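Local coordinates for protein PexRD2 family secreted RxLR effector peptide, putative (Phytophthora infestans, PDB 3ZRG) that acts as a secreted effector that enhances colonization of Nicotiana benthamiana leaves by the pathogen and induces a weak cell death response there, at residues A[15-19]-A[20-24]; A[49-52]-A[53-56]; A[55-58]-A[59-62]. One frame throughout, in Å; residues are numbered along the deposited sequence. Where two conformers were deposited one is given.

Overall arrangement
All three contacts are local ones within the WYL domain, and all reach the second subunit of the dimer. Interaction 1 turns the chain from a loop into helix 19-25 and is partly buried, its chemistry being that of a capped helix start. Interactions 2 and 3 are successive turns of helix 49-63 and share Leu55 and Arg56. Interaction 2, also partly buried, splits into an apolar side and a lysine-rich one, whereas interaction 3 is mostly buried and brings in aromatic rings. Interaction 1 packs on both others: Val19, Tyr22 and Ala23 meet Leu54, and Met17 O accepts a hydrogen bond from Tyr57 OH.

Interaction 1 (A[15-19]-A[20-24]); sequences AGMTV and DDYAA
The Tyr22 ring meets the sulfur of Met17 obliquely in the conformer described, SD lying 4.9 Å from the ring centroid and 57° off its normal, a Met-aromatic contact. The Tyr57 ring also meets the Tyr22 ring, steeply inclined to it. The second flat group, the Asp21 carboxylate, is approached from above its plane: Thr18 N donates to Asp21 OD2 over 3.1 Å, about 41° out of that plane. In return Asp21 N, which has no carbonyl of a preceding turn to donate to, gives its hydrogen to Thr18 OG1 at 2.9 Å. Threonine suits this N-cap because its short hydroxyl can accept from a first-turn amide, and chi1 of 62° puts it there. The same hydroxyl makes a weak bond to Asp20 OD2. With CG anti to its N, Met17 sets CG 3.6 Å from Asp21 CB; the extended next torsion carries SD to Tyr22. Backbone bonds continue the turn, Tyr22 N to Thr18 O and Ala23 N to Val19 O. Small Ala23 and branched Val19 pack on Leu54, and Val19 also meets Val19 of the second subunit. Just upstream, Gly16, with positive phi, closes helix 6-14 in a Schellman motif; the reciprocal Thr18-Asp21 bonds form the capping box that starts helix 19-25.

Interaction 2 (A[49-52]-A[53-56]); sequences LKMK and KLLR
Lys53 N donates to Leu49 O over 3.0 Å in the first of four successive i to i+4 bonds, the pattern of a regular alpha-helix, here the start of helix 49-63 in the WYL domain. Leu54 N is satisfied by Lys50 O, Leu55 N by Met51 O at 2.9 Å, and Arg56 N by Lys52 O. The amide of Met51 looks back instead, to Thr48 OG1. Of the charged ends, Lys50 NZ donates to Leu26 O, so a long, extended lysine reaches the loop just after helix 19-25. The aliphatic part of Lys53 is useful too: its CE rests 4.1 Å from Leu49 CG, and its chain also packs on Tyr22. The buried side carries Met51, Leu54 and Leu55. Leu54 lies against Val19, Tyr22 and Ala23, while Leu55 packs on Met42 of the second subunit. Met51 suits its place beside these leucines because its flexible thioether can serve both: with CG anti to the backbone N (chi1 -168°) and a bend at chi2, SD lies 3.9 Å from Leu54 CD2. Further out, Met51 CE meets the branch of Leu55, 4.1 Å from both Leu55 CG and Leu55 CD2.

Interaction 3 (A[55-58]-A[59-62]); sequences LRYL and NYVA
Val61 N donates to Tyr57 O over 2.9 Å, the shortest polar bond between 55-58 and 59-62, successive turns of helix 49-63, and a straight one, with an N-H...O angle of 167°. Its neighbours follow the same i to i+4 rule: Asn59 N to Leu55 O, Tyr60 N to Arg56 O and Ala62 N to Leu58 O. The same pair, Tyr57 and Val61, also meets through side chains. Val61 CG2 lies over one face of the Tyr57 ring, 3.6 Å from its centroid and 18° off the normal, a CH-pi contact. The methyl is placed there by chi1: with CG1 anti to the backbone N (176°), CG2 stands beside that N and turns back along the helix to Tyr57. A beta-branched residue thus presents a methyl close to the backbone, where the ring can lie across it. Tyr60 meets the Tyr57 ring less closely, its CD2 being 4.3 Å from Tyr57 CE1; its own ring stacks with His64. On another side, Leu58 CD2 packs 3.6 Å from Asn59 OD1. Asn59 ND2 makes a weak hydrogen bond to Thr29 O of the second subunit, and Leu58 packs on Ala23 of the second subunit, so amide and leucine together serve the dimer interface. Tyrosine therefore combines two roles at position 57: its ring is an apolar surface for Val61, while the hydroxyl of this buried residue is satisfied by Met17 O, tying helix 49-63 to the loop before helix 19-25.

Interaction 1 (A[15-19]-A[20-24])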
loop_
_atom_site.group_PDB
_atom_site.type_symbol
_atom_site.label_atom_id
_atom_site.label_comp_id
_atom_site.label_asym_id
_atom_site.label_seq_id
_atom_site.Cartn_x
_atom_site.Cartn_y
_atom_site.Cartn_z
ATOM N N ALA A 15 0.498 16.299 8.513
ATOM C CA ALA A 15 0.134 17.079 7.316
ATOM C C ALA A 15 -1.131 16.532 6.650
ATOM O O ALA A 15 -1.739 17.221 5.805
ATOM C CB ALA A 15 1.277 17.148 6.315
ATOM N N GLY A 16 -1.589 15.358 7.112
ATOM C CA GLY A 16 -2.738 14.687 6.514
ATOM C C GLY A 16 -2.461 13.918 5.243
ATOM O O GLY A 16 -3.383 13.621 4.454
ATOM N N MET A 17 -1.208 13.535 5.037
ATOM C CA MET A 17 -0.861 12.756 3.868
ATOM C C MET A 17 -1.367 11.309 3.994
ATOM O O MET A 17 -0.940 10.528 4.885
ATOM C CB MET A 17 0.652 12.788 3.647
ATOM C CG MET A 17 1.066 12.417 2.244
ATOM S SD MET A 17 2.861 12.429 2.057
ATOM C CE MET A 17 3.310 14.128 2.473
ATOM N N THR A 18 -2.306 10.936 3.121
ATOM C CA THR A 18 -2.710 9.550 3.047
ATOM C C THR A 18 -1.616 8.661 2.356
ATOM O O THR A 18 -0.673 9.176 1.740
ATOM C CB THR A 18 -4.027 9.372 2.278
ATOM O OG1 THR A 18 -3.817 9.814 0.946
ATOM C CG2 THR A 18 -5.209 10.150 2.957
ATOM N N VAL A 19 -1.772 7.347 2.493
ATOM C CA VAL A 19 -0.868 6.381 1.839
ATOM C C VAL A 19 -0.880 6.619 0.314
ATOM O O VAL A 19 0.173 6.751 -0.344
ATOM C CB VAL A 19 -1.207 4.947 2.220
ATOM C CG1 VAL A 19 -0.379 3.987 1.392
ATOM C CG2 VAL A 19 -0.972 4.701 3.713
ATOM N N ASP A 20 -2.081 6.738 -0.231
ATOM C CA ASP A 20 -2.267 7.091 -1.650
ATOM C C ASP A 20 -1.684 8.452 -2.029
ATOM O O ASP A 20 -1.046 8.574 -3.085
ATOM C CB ASP A 20 -3.723 6.872 -2.092
ATOM C CG ASP A 20 -4.728 7.372 -1.081
ATOM O OD1 ASP A 20 -4.864 6.775 0.008
ATOM O OD2 ASP A 20 -5.373 8.385 -1.408
ATOM N N ASP A 21 -1.791 9.462 -1.167
ATOM C CA ASP A 21 -1.140 10.742 -1.398
ATOM C C ASP A 21 0.398 10.548 -1.512
ATOM O O ASP A 21 1.057 11.128 -2.389
ATOM C CB ASP A 21 -1.403 11.734 -0.259
ATOM C CG ASP A 21 -2.815 12.319 -0.231
ATOM O OD1 ASP A 21 -3.576 12.308 -1.250
ATOM O OD2 ASP A 21 -3.140 12.858 0.868
ATOM N N TYR A 22 0.964 9.766 -0.606
ATOM C CA TYR A 22 2.419 9.568 -0.605
ATOM C C TYR A 22 2.834 8.774 -1.867
ATOM O O TYR A 22 3.822 9.114 -2.511
ATOM C CB TYR A 22 2.860 8.840 0.662
ATOM C CG TYR A 22 4.360 8.694 0.797
ATOM C CD1 TYR A 22 5.218 9.723 0.456
ATOM C CD2 TYR A 22 4.900 7.537 1.344
ATOM C CE1 TYR A 22 6.583 9.597 0.626
ATOM C CE2 TYR A 22 6.266 7.390 1.489
ATOM C CZ TYR A 22 7.089 8.418 1.155
ATOM O OH TYR A 22 8.446 8.302 1.287
ATOM N N ALA A 23 2.017 7.817 -2.286
ATOM C CA ALA A 23 2.309 7.084 -3.535
ATOM C C ALA A 23 2.350 8.075 -4.736
ATOM O O ALA A 23 3.202 7.985 -5.645
ATOM C CB ALA A 23 1.248 5.966 -3.730
ATOM N N ALA A 24 1.470 9.070 -4.722
ATOM C CA ALA A 24 1.456 10.069 -5.800
ATOM C C ALA A 24 2.703 10.966 -5.703
ATOM O O ALA A 24 3.333 11.299 -6.723
ATOM C CB ALA A 24 0.172 10.917 -5.721
#

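Interaction 2 (A[49-52]-A[53-56])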
loop_
_atom_site.group_PDB
_atom_site.type_symbol
_atom_site.label_atom_id
_atom_site.label_comp_id
_atom_site.label_asym_id
_atom_site.label_seq_id
_atom_site.Cartn_x
_atom_site.Cartn_y
_atom_site.Cartn_z
ATOM N N LEU A 49 13.202 1.083 -3.943
ATOM C CA LEU A 49 13.304 1.929 -2.754
ATOM C C LEU A 49 11.985 2.683 -2.542
ATOM O O LEU A 49 11.510 2.813 -1.419
ATOM C CB LEU A 49 14.456 2.919 -2.940
ATOM C CG LEU A 49 14.624 3.995 -1.870
ATOM C CD1 LEU A 49 14.692 3.324 -0.510
ATOM C CD2 LEU A 49 15.793 4.899 -2.095
ATOM N N LYS A 50 11.376 3.134 -3.633
ATOM C CA LYS A 50 10.114 3.867 -3.531
ATOM C C LYS A 50 9.008 3.037 -2.897
ATOM O O LYS A 50 8.275 3.535 -2.032
ATOM C CB LYS A 50 9.691 4.394 -4.899
ATOM C CG LYS A 50 10.428 5.605 -5.312
ATOM C CD LYS A 50 10.032 6.015 -6.715
ATOM C CE LYS A 50 10.517 7.403 -7.043
ATOM N NZ LYS A 50 9.957 7.854 -8.342
ATOM N N MET A 51 8.893 1.766 -3.285
ATOM C CA MET A 51 7.859 0.896 -2.694
ATOM C C MET A 51 8.165 0.585 -1.231
ATOM O O MET A 51 7.253 0.496 -0.427
ATOM C CB MET A 51 7.752 -0.415 -3.460
ATOM C CG MET A 51 6.550 -1.230 -3.114
ATOM S SD MET A 51 4.977 -0.373 -3.361
ATOM C CE MET A 51 3.798 -1.673 -3.152
ATOM N N LYS A 52 9.440 0.423 -0.909
ATOM C CA LYS A 52 9.864 0.186 0.474
ATOM C C LYS A 52 9.393 1.363 1.359
ATOM O O LYS A 52 8.861 1.156 2.434
ATOM C CB LYS A 52 11.378 -0.013 0.559
ATOM C CG LYS A 52 11.877 -0.387 1.977
ATOM C CD LYS A 52 13.378 -0.350 2.088
ATOM C CE LYS A 52 14.033 -1.452 1.314
ATOM N NZ LYS A 52 13.728 -2.807 1.841
ATOM N N LYS A 53 9.583 2.583 0.881
ATOM C CA LYS A 53 9.182 3.774 1.605
ATOM C C LYS A 53 7.679 3.813 1.716
ATOM O O LYS A 53 7.132 4.089 2.793
ATOM C CB LYS A 53 9.672 5.054 0.888
ATOM C CG LYS A 53 11.161 5.381 1.025
ATOM C CD LYS A 53 11.422 6.664 0.161
ATOM C CE LYS A 53 12.829 7.093 0.023
ATOM N NZ LYS A 53 12.781 8.389 -0.732
ATOM N N LEU A 54 6.982 3.550 0.609
ATOM C CA LEU A 54 5.518 3.568 0.631
ATOM C C LEU A 54 4.913 2.583 1.664
ATOM O O LEU A 54 3.984 2.908 2.454
ATOM C CB LEU A 54 4.988 3.300 -0.773
ATOM C CG LEU A 54 3.465 3.331 -0.877
ATOM C CD1 LEU A 54 2.845 4.728 -0.456
ATOM C CD2 LEU A 54 3.055 2.863 -2.259
ATOM N N LEU A 55 5.454 1.369 1.676
ATOM C CA LEU A 55 4.941 0.330 2.561
ATOM C C LEU A 55 5.326 0.657 4.012
ATOM O O LEU A 55 4.573 0.353 4.912
ATOM C CB LEU A 55 5.464 -1.024 2.124
ATOM C CG LEU A 55 4.846 -1.536 0.823
ATOM C CD1 LEU A 55 5.583 -2.858 0.461
ATOM C CD2 LEU A 55 3.317 -1.710 0.953
ATOM N N ARG A 56 6.487 1.265 4.250
ATOM C CA ARG A 56 6.866 1.779 5.556
ATOM C C ARG A 56 5.827 2.766 6.117
ATOM O O ARG A 56 5.391 2.680 7.270
ATOM C CB ARG A 56 8.219 2.490 5.420
ATOM C CG ARG A 56 8.836 2.826 6.733
ATOM C CD ARG A 56 8.790 1.609 7.632
ATOM N NE ARG A 56 8.942 1.988 9.021
ATOM C CZ ARG A 56 7.950 2.019 9.906
ATOM N NH1 ARG A 56 6.703 1.650 9.560
ATOM N NH2 ARG A 56 8.236 2.398 11.147
#

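Interaction 3 (A[55-58]-A[59-62])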
loop_
_atom_site.group_PDB
_atom_site.type_symbol
_atom_site.label_atom_id
_atom_site.label_comp_id
_atom_site.label_asym_id
_atom_site.label_seq_id
_atom_site.Cartn_x
_atom_site.Cartn_y
_atom_site.Cartn_z
ATOM N N LEU A 55 5.454 1.369 1.676
ATOM C CA LEU A 55 4.941 0.330 2.561
ATOM C C LEU A 55 5.326 0.657 4.012
ATOM O O LEU A 55 4.573 0.353 4.912
ATOM C CB LEU A 55 5.464 -1.024 2.124
ATOM C CG LEU A 55 4.846 -1.536 0.823
ATOM C CD1 LEU A 55 5.583 -2.858 0.461
ATOM C CD2 LEU A 55 3.317 -1.710 0.953
ATOM N N ARG A 56 6.487 1.265 4.250
ATOM C CA ARG A 56 6.866 1.779 5.556
ATOM C C ARG A 56 5.827 2.766 6.117
ATOM O O ARG A 56 5.391 2.680 7.270
ATOM C CB ARG A 56 8.219 2.490 5.420
ATOM C CG ARG A 56 8.836 2.826 6.733
ATOM C CD ARG A 56 8.790 1.609 7.632
ATOM N NE ARG A 56 8.942 1.988 9.021
ATOM C CZ ARG A 56 7.950 2.019 9.906
ATOM N NH1 ARG A 56 6.703 1.650 9.560
ATOM N NH2 ARG A 56 8.236 2.398 11.147
ATOM N N TYR A 57 5.493 3.737 5.278
ATOM C CA TYR A 57 4.461 4.759 5.628
ATOM C C TYR A 57 3.091 4.120 5.894
ATOM O O TYR A 57 2.429 4.470 6.845
ATOM C CB TYR A 57 4.418 5.868 4.584
ATOM C CG TYR A 57 3.554 7.043 5.062
ATOM C CD1 TYR A 57 3.779 7.658 6.295
ATOM C CD2 TYR A 57 2.485 7.480 4.315
ATOM C CE1 TYR A 57 3.024 8.704 6.713
ATOM C CE2 TYR A 57 1.690 8.503 4.734
ATOM C CZ TYR A 57 1.954 9.135 5.940
ATOM O OH TYR A 57 1.181 10.192 6.421
ATOM N N LEU A 58 2.693 3.147 5.087
ATOM C CA LEU A 58 1.412 2.461 5.244
ATOM C C LEU A 58 1.330 1.823 6.622
ATOM O O LEU A 58 0.334 1.998 7.337
ATOM C CB LEU A 58 1.257 1.424 4.127
ATOM C CG LEU A 58 -0.063 0.655 4.057
ATOM C CD1 LEU A 58 -0.219 0.029 2.659
ATOM C CD2 LEU A 58 -0.079 -0.402 5.120
ATOM N N ASN A 59 2.382 1.083 7.029
ATOM C CA ASN A 59 2.343 0.456 8.352
ATOM C C ASN A 59 2.329 1.501 9.465
ATOM O O ASN A 59 1.683 1.311 10.480
ATOM C CB ASN A 59 3.507 -0.519 8.559
ATOM C CG ASN A 59 3.286 -1.871 7.866
ATOM O OD1 ASN A 59 2.242 -2.127 7.254
ATOM N ND2 ASN A 59 4.271 -2.728 7.956
ATOM N N TYR A 60 3.037 2.613 9.256
ATOM C CA TYR A 60 3.069 3.735 10.223
ATOM C C TYR A 60 1.684 4.331 10.423
ATOM O O TYR A 60 1.211 4.504 11.543
ATOM C CB TYR A 60 4.074 4.803 9.742
ATOM C CG TYR A 60 4.231 5.922 10.731
ATOM C CD1 TYR A 60 5.152 5.833 11.756
ATOM C CD2 TYR A 60 3.435 7.070 10.648
ATOM C CE1 TYR A 60 5.288 6.865 12.697
ATOM C CE2 TYR A 60 3.556 8.083 11.566
ATOM C CZ TYR A 60 4.485 7.978 12.594
ATOM O OH TYR A 60 4.630 8.998 13.516
ATOM N N VAL A 61 0.999 4.620 9.322
ATOM C CA VAL A 61 -0.339 5.162 9.430
ATOM C C VAL A 61 -1.289 4.174 10.122
ATOM O O VAL A 61 -2.065 4.576 10.993
ATOM C CB VAL A 61 -0.868 5.573 8.054
ATOM C CG1 VAL A 61 -2.318 6.051 8.179
ATOM C CG2 VAL A 61 0.027 6.673 7.456
ATOM N N ALA A 62 -1.220 2.874 9.772
ATOM C CA ALA A 62 -2.048 1.877 10.451
ATOM C C ALA A 62 -1.782 1.836 11.969
ATOM O O ALA A 62 -2.719 1.805 12.786
ATOM C CB ALA A 62 -1.867 0.489 9.806
#